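Local coordinates for protein Cfl (Pectobacterium brasiliense, PDB 7A9J) that probably activates carboxylic acids such as coronafacic acid with ATP, as an AMP-binding enzyme, and joins them to amines in amide synthesis, at residues R129-E132 / T133-E136; H161-E164 / E165-S168; F247-Q251 / K252-V256; G422-K425 / D426-K429; S516-K519 / L520-Y524. The protein carries 1 engineered substitution. All coordinates share one frame; numbering follows the deposited sequence.

Contact 1 of 5, residues R129-E132 / T133-E136. With PO4 (phosphate ion), chain C.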
# COMPACT_ATOMS: atom_id res chain seq x y z
N ARG A 129 10.58 -19.06 2.24
CA ARG A 129 11.49 -17.90 2.23
C ARG A 129 12.89 -18.30 2.68
O ARG A 129 13.89 -17.95 2.05
CB ARG A 129 10.92 -16.78 3.11
CG ARG A 129 10.14 -15.70 2.28
CD ARG A 129 9.13 -16.34 1.27
NE ARG A 129 7.99 -16.99 1.96
CZ ARG A 129 6.83 -17.24 1.36
NH1 ARG A 129 6.67 -16.87 0.07
NH2 ARG A 129 5.86 -17.89 2.02
N PHE A 130 12.97 -19.07 3.76
CA PHE A 130 14.27 -19.53 4.24
C PHE A 130 15.03 -20.33 3.19
O PHE A 130 16.23 -20.15 3.03
CB PHE A 130 14.09 -20.36 5.54
CG PHE A 130 15.39 -20.87 6.09
CD1 PHE A 130 16.26 -19.99 6.74
CD2 PHE A 130 15.69 -22.21 6.04
CE1 PHE A 130 17.49 -20.49 7.25
CE2 PHE A 130 16.94 -22.72 6.50
CZ PHE A 130 17.81 -21.84 7.14
N TYR A 131 14.39 -21.33 2.56
CA TYR A 131 15.19 -22.22 1.76
C TYR A 131 15.61 -21.55 0.45
O TYR A 131 16.58 -21.98 -0.16
CB TYR A 131 14.45 -23.53 1.49
CG TYR A 131 14.66 -24.43 2.69
CD1 TYR A 131 15.88 -25.08 2.86
CD2 TYR A 131 13.67 -24.57 3.67
CE1 TYR A 131 16.10 -25.94 4.00
CE2 TYR A 131 13.89 -25.40 4.79
CZ TYR A 131 15.09 -26.03 4.95
OH TYR A 131 15.32 -26.88 6.04
N GLU A 132 14.92 -20.48 0.08
CA GLU A 132 15.36 -19.68 -1.08
C GLU A 132 16.59 -18.83 -0.75
O GLU A 132 17.25 -18.29 -1.65
CB GLU A 132 14.21 -18.75 -1.49
CG GLU A 132 13.16 -19.41 -2.38
CD GLU A 132 11.84 -18.62 -2.48
OE1 GLU A 132 11.71 -17.50 -1.90
OE2 GLU A 132 10.91 -19.14 -3.14
N THR A 133 16.88 -18.67 0.54
CA THR A 133 17.82 -17.69 1.07
C THR A 133 18.79 -18.31 2.07
O THR A 133 19.42 -17.59 2.84
CB THR A 133 17.05 -16.56 1.75
OG1 THR A 133 15.85 -16.30 1.01
CG2 THR A 133 17.88 -15.27 1.72
N LYS A 134 18.89 -19.64 2.09
CA LYS A 134 19.45 -20.32 3.25
C LYS A 134 20.92 -19.96 3.46
O LYS A 134 21.35 -19.64 4.58
CB LYS A 134 19.32 -21.84 3.06
CG LYS A 134 19.90 -22.61 4.28
CD LYS A 134 19.40 -24.02 4.30
CE LYS A 134 20.02 -24.81 5.47
NZ LYS A 134 21.49 -25.05 5.41
N GLN A 135 21.72 -20.04 2.41
CA GLN A 135 23.15 -19.81 2.56
C GLN A 135 23.41 -18.38 3.00
O GLN A 135 24.24 -18.12 3.88
CB GLN A 135 23.86 -20.12 1.24
CG GLN A 135 23.96 -21.62 1.00
CD GLN A 135 24.57 -21.94 -0.34
OE1 GLN A 135 24.79 -21.04 -1.16
NE2 GLN A 135 24.87 -23.23 -0.57
N GLU A 136 22.66 -17.43 2.44
CA GLU A 136 22.81 -16.03 2.81
C GLU A 136 22.43 -15.80 4.26
O GLU A 136 23.17 -15.19 5.03
CB GLU A 136 21.96 -15.15 1.87
CG GLU A 136 22.43 -15.15 0.40
CD GLU A 136 22.04 -16.42 -0.40
OE1 GLU A 136 21.28 -17.28 0.13
OE2 GLU A 136 22.49 -16.55 -1.56
P PO4 C . 2.81 -18.17 -0.16
O1 PO4 C . 3.92 -17.49 -1.00
O2 PO4 C . 2.42 -19.51 -0.76
O3 PO4 C . 1.62 -17.27 -0.15
O4 PO4 C . 3.24 -18.41 1.24
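F130 and T133 are joined by the backbone where two short helices, 127-132 and 134-138, meet end to end. T133 N gives its hydrogen to F130 O at 3.0 Å. T133 sits between the two helices, at the N-cap position of 134-138, yet its hydroxyl turns backward instead of capping. T133 OG1 donates to R129 O at 2.8 Å, so a small polar residue suits this buried spot: its side chain packs on A108 and V111 of helix 108-117 while its hydroxyl ties up a carbonyl of the preceding turn.

K134 slants across F130 and runs alongside Y131. With CG anti to the backbone N (chi1 -179°), its methylenes bring K134 CD to 3.5 Å from F130 CE2, and the same K134 CD lies 3.8 Å from Y131 CE1. A lysine can thus rest its methylenes on the rings yet carry its ammonium to E138, in a salt bridge; the Y131 hydroxyl is held by D155 and the backbone of K152.

The R129 side chain, bent at chi2 and chi3, leads off to a phosphate ion, probably from the crystallisation liquor, which K128 NZ and E261 N also bond. Also bridged to D126, the guanidinium grips the ion edge-on: R129 NH2 donates to O4 at 2.8 Å and R129 NH1 to O1 at 3.0 Å, nearly straight at 169°.

Contact 2 of 5, residues H161-E164 / E165-S168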
# COMPACT_ATOMS: atom_id res chain seq x y z
N HIS A 161 16.99 -23.26 14.07
CA HIS A 161 16.03 -23.95 14.92
C HIS A 161 14.69 -24.07 14.20
O HIS A 161 14.34 -23.26 13.34
CB HIS A 161 15.83 -23.20 16.25
CG HIS A 161 17.07 -23.13 17.06
ND1 HIS A 161 17.43 -24.11 17.98
CD2 HIS A 161 18.07 -22.22 17.08
CE1 HIS A 161 18.59 -23.79 18.52
NE2 HIS A 161 18.99 -22.63 18.01
N ASN A 162 13.94 -25.10 14.56
CA ASN A 162 12.57 -25.18 14.07
C ASN A 162 11.69 -24.21 14.85
O ASN A 162 11.86 -24.03 16.06
CB ASN A 162 12.07 -26.62 14.26
CG ASN A 162 10.74 -26.89 13.57
OD1 ASN A 162 9.71 -26.32 13.94
ND2 ASN A 162 10.77 -27.76 12.55
N TRP A 163 10.71 -23.63 14.15
CA TRP A 163 9.74 -22.72 14.77
C TRP A 163 9.09 -23.34 16.01
O TRP A 163 8.80 -22.62 16.98
CB TRP A 163 8.64 -22.38 13.76
CG TRP A 163 7.42 -21.77 14.35
CD1 TRP A 163 6.23 -22.40 14.67
CD2 TRP A 163 7.26 -20.41 14.70
NE1 TRP A 163 5.36 -21.50 15.18
CE2 TRP A 163 5.96 -20.27 15.25
CE3 TRP A 163 8.09 -19.29 14.60
CZ2 TRP A 163 5.47 -19.05 15.69
CZ3 TRP A 163 7.57 -18.04 15.00
CH2 TRP A 163 6.29 -17.94 15.57
N GLU A 164 8.77 -24.62 15.95
CA GLU A 164 8.12 -25.27 17.11
C GLU A 164 8.90 -25.06 18.40
O GLU A 164 8.31 -25.08 19.49
CB GLU A 164 7.91 -26.73 16.83
CG GLU A 164 7.11 -26.91 15.60
CD GLU A 164 5.68 -27.31 15.83
OE1 GLU A 164 5.28 -28.33 15.21
OE2 GLU A 164 4.97 -26.62 16.59
N GLU A 165 10.21 -24.87 18.29
CA GLU A 165 11.01 -24.69 19.49
C GLU A 165 10.65 -23.39 20.21
O GLU A 165 10.68 -23.34 21.45
CB GLU A 165 12.50 -24.71 19.17
CG GLU A 165 13.00 -26.03 18.64
CD GLU A 165 14.47 -25.95 18.22
OE1 GLU A 165 15.30 -25.48 19.04
OE2 GLU A 165 14.78 -26.33 17.05
N ILE A 166 10.27 -22.36 19.46
CA ILE A 166 10.00 -21.07 20.07
C ILE A 166 8.67 -21.06 20.81
O ILE A 166 8.41 -20.13 21.58
CB ILE A 166 10.04 -19.94 19.01
CG1 ILE A 166 10.53 -18.62 19.60
CG2 ILE A 166 8.65 -19.68 18.37
CD1 ILE A 166 10.69 -17.55 18.51
N ILE A 167 7.77 -22.01 20.52
CA ILE A 167 6.50 -22.07 21.25
C ILE A 167 6.38 -23.31 22.14
O ILE A 167 5.28 -23.66 22.56
CB ILE A 167 5.30 -21.99 20.30
CG1 ILE A 167 5.44 -23.09 19.22
CG2 ILE A 167 5.19 -20.56 19.71
CD1 ILE A 167 4.24 -23.19 18.31
N SER A 168 7.47 -24.04 22.37
CA SER A 168 7.34 -25.29 23.11
C SER A 168 7.16 -25.06 24.60
O SER A 168 6.62 -25.93 25.28
CB SER A 168 8.55 -26.18 22.81
OG SER A 168 9.73 -25.56 23.28
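H161 and E165 reach for each other across the start of a short, weakly bonded helix. The imidazole swings beside its own backbone N (chi1 -63°), and the E165 side chain, extended beyond CG, brings its carboxylate back to meet it. H161 ND1 donates to E165 OE1 at 2.7 Å, on the syn side of the carboxylate, while the ring and carboxylate planes stand 74° apart. The second oxygen is used as well: the backbone N of N162 donates to E165 OE2 at 2.9 Å, from above the carboxylate plane. Two donors therefore fix the rotation of the group, and glutamate's length lets it reach both.

N162 holds the N-cap position. Its OD1 accepts from E164 N at 2.8 Å, in the amide plane and on a lone pair, while its backbone O takes the hydrogen of E165 N at 2.9 Å.

W163 supplies the apolar side. With CG anti to the backbone N (chi1 164°), its indole receives I166 CG2 over the face of the six-membered ring, a CH-pi contact 3.8 Å from the centroid and almost on the normal. I167 CD1 comes in obliquely near W163 NE1, at 3.7 Å. Helix 50-66, through I60, L56 and L64, packs on these three side chains.

With E165 OE2 accepting from the N of the N-cap residue, and OD1 of that residue capping E164 N beside it, N162 and E165 form a capping box, here opening helix 163-166 directly after strand 160-162, an outermost strand of the five-stranded parallel sheet.

Contact 3 of 5, residues F247-Q251 / K252-V256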
# COMPACT_ATOMS: atom_id res chain seq x y z
N PHE A 247 -3.10 -4.58 12.54
CA PHE A 247 -3.20 -4.11 13.90
C PHE A 247 -4.50 -3.32 14.10
O PHE A 247 -5.20 -3.48 15.10
CB PHE A 247 -2.04 -3.19 14.32
CG PHE A 247 -0.69 -3.86 14.36
CD1 PHE A 247 -0.54 -5.20 14.79
CD2 PHE A 247 0.43 -3.11 14.12
CE1 PHE A 247 0.74 -5.75 14.85
CE2 PHE A 247 1.70 -3.68 14.17
CZ PHE A 247 1.88 -4.98 14.58
N ALA A 248 -4.81 -2.45 13.13
CA ALA A 248 -5.97 -1.59 13.30
C ALA A 248 -7.26 -2.39 13.27
O ALA A 248 -8.15 -2.12 14.09
CB ALA A 248 -6.00 -0.50 12.17
N ALA A 249 -7.36 -3.38 12.37
CA ALA A 249 -8.57 -4.19 12.29
C ALA A 249 -8.78 -4.97 13.59
O ALA A 249 -9.87 -4.99 14.14
CB ALA A 249 -8.50 -5.22 11.15
N LEU A 250 -7.72 -5.63 14.08
CA LEU A 250 -7.83 -6.40 15.32
C LEU A 250 -8.19 -5.50 16.48
O LEU A 250 -9.06 -5.86 17.28
CB LEU A 250 -6.52 -7.15 15.58
CG LEU A 250 -6.20 -8.22 14.52
CD1 LEU A 250 -4.77 -8.79 14.75
CD2 LEU A 250 -7.23 -9.36 14.61
N GLN A 251 -7.60 -4.30 16.57
CA GLN A 251 -7.96 -3.35 17.62
C GLN A 251 -9.40 -2.85 17.53
O GLN A 251 -10.02 -2.59 18.55
CB GLN A 251 -7.05 -2.15 17.62
CG GLN A 251 -5.74 -2.50 18.17
CD GLN A 251 -4.82 -1.23 18.16
OE1 GLN A 251 -5.27 -0.08 18.38
NE2 GLN A 251 -3.59 -1.47 17.88
N LYS A 252 -9.97 -2.83 16.34
CA LYS A 252 -11.41 -2.54 16.22
C LYS A 252 -12.28 -3.78 16.44
O LYS A 252 -13.52 -3.68 16.38
CB LYS A 252 -11.65 -1.94 14.83
CG LYS A 252 -11.00 -0.56 14.69
CD LYS A 252 -11.29 0.19 13.31
CE LYS A 252 -12.68 0.73 13.35
NZ LYS A 252 -12.83 1.55 12.21
N GLY A 253 -11.67 -4.94 16.70
CA GLY A 253 -12.40 -6.18 16.94
C GLY A 253 -12.86 -6.91 15.69
O GLY A 253 -13.66 -7.86 15.81
N TYR A 254 -12.36 -6.52 14.52
CA TYR A 254 -12.67 -7.24 13.29
C TYR A 254 -11.78 -8.45 13.14
O TYR A 254 -10.69 -8.50 13.73
CB TYR A 254 -12.43 -6.31 12.10
CG TYR A 254 -13.18 -4.99 12.12
CD1 TYR A 254 -14.37 -4.87 12.80
CD2 TYR A 254 -12.67 -3.87 11.39
CE1 TYR A 254 -15.07 -3.65 12.81
CE2 TYR A 254 -13.35 -2.64 11.40
CZ TYR A 254 -14.56 -2.56 12.10
OH TYR A 254 -15.26 -1.38 12.13
N SER A 255 -12.23 -9.45 12.37
CA SER A 255 -11.30 -10.51 12.03
C SER A 255 -10.51 -10.09 10.81
O SER A 255 -10.91 -9.20 10.06
CB SER A 255 -12.00 -11.85 11.76
OG SER A 255 -12.86 -11.73 10.65
N VAL A 256 -9.37 -10.73 10.63
CA VAL A 256 -8.50 -10.48 9.48
C VAL A 256 -8.43 -11.78 8.68
O VAL A 256 -8.16 -12.86 9.23
CB VAL A 256 -7.10 -10.04 9.92
CG1 VAL A 256 -6.12 -9.95 8.70
CG2 VAL A 256 -7.16 -8.71 10.68
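A249 and Y254 meet where helix 240-251 ends. Y254 N donates to A249 O at 2.9 Å, and just inside that bond G253 N donates to L250 O at 2.8 Å; this nested pair closes the last turn. G253 stands where the chain leaves helical angles with phi 82°, a positive value that glycine adopts most easily. One residue earlier, K252 N still bonds in the helical manner to A248 O.

Apolar side chains pack beside this bonding. A249 CB faces Y254 CB at 4.2 Å, joining the two residues tied by the outer bond, and V256 CG2 at 3.8 Å; the small alanine lets the departing strand come close to the helix. L250 adds its CD2 methyl, 4.0 Å from V256 CG2, the two branched side chains crossing at about a right angle. V256 CG1 lies anti to the backbone N (chi1 172°), which turns CG2 toward A249 and L250.

Farther out, K252 lays CB over the centre of the Y254 ring face, 3.9 Å above its plane, and carries NZ on to the carbonyls of K214 and I217. I231, in strand 230-233, backs A249 and Y254, while the V256 backbone pairs with A40 and K42.

Such a nested, glycine-ended helix C-terminus is a Schellman motif, and here it turns the chain from helix to strand within the beta-alpha-beta unit of strand 230-233, helix 240-251 and strand 255-257.

Contact 4 of 5, residues G422-K425 / D426-K429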
# COMPACT_ATOMS: atom_id res chain seq x y z
N GLY A 422 -1.61 15.73 -10.48
CA GLY A 422 -0.57 14.90 -11.06
C GLY A 422 0.79 15.15 -10.42
O GLY A 422 0.95 15.90 -9.46
N ARG A 423 1.76 14.41 -10.93
CA ARG A 423 3.14 14.63 -10.51
C ARG A 423 3.65 15.98 -10.98
O ARG A 423 3.39 16.42 -12.11
CB ARG A 423 4.05 13.55 -11.09
CG ARG A 423 3.68 12.17 -10.68
CD ARG A 423 4.06 11.95 -9.26
NE ARG A 423 5.50 12.11 -9.02
CZ ARG A 423 6.05 12.20 -7.80
NH1 ARG A 423 5.28 12.15 -6.69
NH2 ARG A 423 7.37 12.35 -7.71
N GLU A 424 4.40 16.65 -10.10
CA GLU A 424 4.99 17.93 -10.52
C GLU A 424 5.80 17.77 -11.78
O GLU A 424 5.83 18.67 -12.64
CB GLU A 424 5.86 18.50 -9.40
CG GLU A 424 6.44 19.89 -9.74
CD GLU A 424 6.95 20.64 -8.52
OE1 GLU A 424 6.65 21.86 -8.40
OE2 GLU A 424 7.63 20.03 -7.66
N LYS A 425 6.45 16.62 -11.93
CA LYS A 425 7.36 16.47 -13.07
C LYS A 425 6.65 16.11 -14.36
O LYS A 425 7.28 16.13 -15.42
CB LYS A 425 8.41 15.41 -12.72
CG LYS A 425 7.86 14.00 -12.71
CD LYS A 425 8.87 12.96 -12.22
CE LYS A 425 8.36 11.54 -12.45
NZ LYS A 425 7.33 11.08 -11.45
N ASP A 426 5.35 15.84 -14.33
CA ASP A 426 4.59 15.65 -15.56
C ASP A 426 3.92 16.91 -16.05
O ASP A 426 3.19 16.86 -17.05
CB ASP A 426 3.51 14.58 -15.35
CG ASP A 426 4.09 13.21 -15.16
OD1 ASP A 426 5.21 12.97 -15.68
OD2 ASP A 426 3.44 12.37 -14.50
N GLN A 427 4.06 18.00 -15.30
CA GLN A 427 3.38 19.23 -15.61
C GLN A 427 3.89 19.74 -16.96
O GLN A 427 5.09 19.64 -17.26
CB GLN A 427 3.71 20.25 -14.52
CG GLN A 427 3.16 21.60 -14.58
CD GLN A 427 3.93 22.52 -13.63
OE1 GLN A 427 4.14 23.70 -13.92
NE2 GLN A 427 4.38 21.98 -12.51
N ILE A 428 2.99 20.25 -17.76
CA ILE A 428 3.32 20.88 -19.06
C ILE A 428 3.13 22.40 -18.95
O ILE A 428 2.20 22.86 -18.27
CB ILE A 428 2.40 20.28 -20.15
CG1 ILE A 428 2.68 18.79 -20.32
CG2 ILE A 428 2.50 21.08 -21.49
CD1 ILE A 428 1.65 18.08 -21.17
N LYS A 429 4.00 23.19 -19.63
CA LYS A 429 3.84 24.64 -19.66
C LYS A 429 3.36 25.06 -21.05
O LYS A 429 3.98 24.69 -22.06
CB LYS A 429 5.14 25.37 -19.32
CG LYS A 429 5.47 25.32 -17.86
CD LYS A 429 4.75 26.42 -17.08
CE LYS A 429 5.19 26.42 -15.62
NZ LYS A 429 6.63 26.80 -15.45
O HOH W 1 1.10 12.89 -13.24
O HOH W 2 5.51 10.36 -12.93
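D426 lays its carboxylate against the aliphatic start of R423, with D426 OD2 3.7 Å from R423 CB and nearly as close to the next methylene. The two meet round a 3-10 turn between strands 418-423 and 428-430. The sequence, G-R-E-K-D-Q-I-K, fits the hinge motif of adenylate-forming enzymes, the region in which relatives swing between their large and small domains. The turn is closed by D426 N donating to R423 O at 3.0 Å and, one residue on, by a longer bond from Q427 N to E424 O.

The charged ends go separate ways. R423, bent at chi2 and chi3, carries its guanidinium off to D408 and the carbonyl of T406, so that it ties the turn to strands 404-406 and 408-412 while its stem serves as the surface beneath D426. E424 and Q427 lie side by side, pointing the same way, with E424 CG 4.0 Å from Q427 NE2 and their carboxylate and amide planes nearly parallel, 29° apart. Long, polar side chains suit this place, since their stems pack on each other and on L409 at the surface.

K425 takes the position between its backbone N and carbonyl carbon (chi1 73°) and runs alongside D426. A water links the carboxylate back to the strand: it accepts from R423 N at 2.8 Å and donates to D426 OD2 at 2.7 Å.

Contact 5 of 5, residues S516-K519 / L520-Y524. With PO4 (phosphate ion), chain D.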
# COMPACT_ATOMS: atom_id res chain seq x y z
N SER A 516 4.38 6.14 -17.48
CA SER A 516 5.50 7.05 -17.77
C SER A 516 5.22 7.97 -18.95
O SER A 516 5.50 7.62 -20.10
CB SER A 516 6.80 6.31 -18.06
OG SER A 516 7.84 7.26 -18.21
N ARG A 517 4.70 9.15 -18.68
CA ARG A 517 4.50 10.06 -19.79
C ARG A 517 5.83 10.50 -20.39
O ARG A 517 5.89 10.80 -21.59
CB ARG A 517 3.61 11.21 -19.29
CG ARG A 517 2.25 10.71 -18.83
CD ARG A 517 1.43 11.83 -18.20
NE ARG A 517 0.12 11.40 -17.76
CZ ARG A 517 -0.09 10.72 -16.63
NH1 ARG A 517 0.95 10.44 -15.85
NH2 ARG A 517 -1.31 10.34 -16.26
N ARG A 518 6.90 10.45 -19.59
CA ARG A 518 8.24 10.77 -20.06
C ARG A 518 8.72 9.78 -21.12
O ARG A 518 9.28 10.18 -22.16
CB ARG A 518 9.22 10.77 -18.88
CG ARG A 518 10.58 11.27 -19.27
CD ARG A 518 11.73 10.77 -18.42
NE ARG A 518 12.97 11.14 -19.12
CZ ARG A 518 13.87 10.28 -19.58
NH1 ARG A 518 13.72 8.97 -19.38
NH2 ARG A 518 14.94 10.74 -20.23
N LYS A 519 8.57 8.49 -20.87
CA LYS A 519 8.99 7.52 -21.87
C LYS A 519 8.11 7.57 -23.11
O LYS A 519 8.60 7.39 -24.23
CB LYS A 519 9.03 6.13 -21.25
CG LYS A 519 10.10 6.04 -20.15
CD LYS A 519 10.07 4.72 -19.38
CE LYS A 519 10.38 4.94 -17.90
NZ LYS A 519 10.06 3.74 -17.08
N LEU A 520 6.81 7.85 -22.95
CA LEU A 520 5.98 8.00 -24.13
C LEU A 520 6.40 9.20 -24.97
O LEU A 520 6.45 9.10 -26.20
CB LEU A 520 4.52 8.09 -23.75
CG LEU A 520 3.95 6.74 -23.37
CD1 LEU A 520 2.59 6.87 -22.70
CD2 LEU A 520 3.87 5.85 -24.60
N SER A 521 6.72 10.34 -24.32
CA SER A 521 7.22 11.49 -25.06
C SER A 521 8.46 11.10 -25.85
O SER A 521 8.67 11.57 -26.98
CB SER A 521 7.57 12.65 -24.12
OG SER A 521 8.07 13.77 -24.88
N ASN A 522 9.30 10.26 -25.24
CA ASN A 522 10.55 9.87 -25.87
C ASN A 522 10.32 8.97 -27.06
O ASN A 522 11.14 8.97 -27.98
CB ASN A 522 11.46 9.16 -24.85
CG ASN A 522 12.18 10.13 -23.94
OD1 ASN A 522 12.37 11.29 -24.29
ND2 ASN A 522 12.60 9.66 -22.76
N GLU A 523 9.15 8.32 -27.12
CA GLU A 523 8.78 7.42 -28.21
C GLU A 523 7.74 8.00 -29.14
O GLU A 523 7.07 7.25 -29.88
CB GLU A 523 8.26 6.10 -27.60
CG GLU A 523 9.23 5.53 -26.61
CD GLU A 523 10.53 5.12 -27.27
OE1 GLU A 523 11.61 5.34 -26.68
OE2 GLU A 523 10.46 4.59 -28.40
N TYR A 524 7.60 9.34 -29.13
CA TYR A 524 6.57 10.04 -29.90
C TYR A 524 6.58 9.69 -31.38
O TYR A 524 5.53 9.41 -31.97
CB TYR A 524 6.76 11.53 -29.68
CG TYR A 524 6.01 12.42 -30.65
CD1 TYR A 524 4.62 12.42 -30.70
CD2 TYR A 524 6.69 13.30 -31.49
CE1 TYR A 524 3.92 13.25 -31.58
CE2 TYR A 524 6.00 14.15 -32.37
CZ TYR A 524 4.62 14.11 -32.41
OH TYR A 524 3.91 14.93 -33.27
P PO4 D . 9.18 8.52 -14.98
O1 PO4 D . 9.97 9.80 -15.09
O2 PO4 D . 10.01 7.38 -15.51
O3 PO4 D . 8.86 8.29 -13.52
O4 PO4 D . 7.90 8.65 -15.78
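R518 leaves the helix with CG anti to its backbone N (chi1 -172°) and runs extended to NE, whereas N522, one turn on, keeps CG beside its own N (chi1 -80°). Together these torsions bring N522 ND2 over the centre of the R518 guanidinium face, 3.4 Å above it, with amide and guanidinium planes almost perpendicular at 86°. It is a packing contact between two exposed polar groups.

At the start of the helix, S516 OG accepts from K519 N at 3.0 Å. This makes S516 the N-cap of helix 517-522, a place where serine suits because its short hydroxyl can stand in for a missing carbonyl. The backbone follows on regularly, with L520 N on S516 O at 3.1 Å and S521 N on R517 O at 2.9 Å. L520, buried, touches V454 of strand 450-460, and the S521 hydroxyl bonds to the carbonyl of S457 there; R517 goes to E441 in a salt bridge.

The same S516 OG donates to O4 of a phosphate ion, probably from the crystallisation liquor, at 2.8 Å. K519 CE lies 3.4 Å from O2 of that ion, with K519 NZ a little farther from the same oxygen at 4.0 Å.

Overall arrangement
Along the chain the five contacts follow in series. Contacts 1 and 2 belong to the region of the five-stranded parallel sheet: the first follows strand 122-125, the second ends strand 160-162, and their centres are about 18 Å apart. Contact 3 lies about 27 Å from contact 2, centre to centre, in a beta-alpha-beta unit whose helix begins at the ligand pocket. Contacts 4 and 5 sit across the chain's centre from contacts 2 and 3, their own centres about 13 Å apart, where D426 and R517 make a weak, long ion pair, bringing the probable hinge turn beside helix 517-522. The five sites thus sample both portions of an adenylate-forming enzyme.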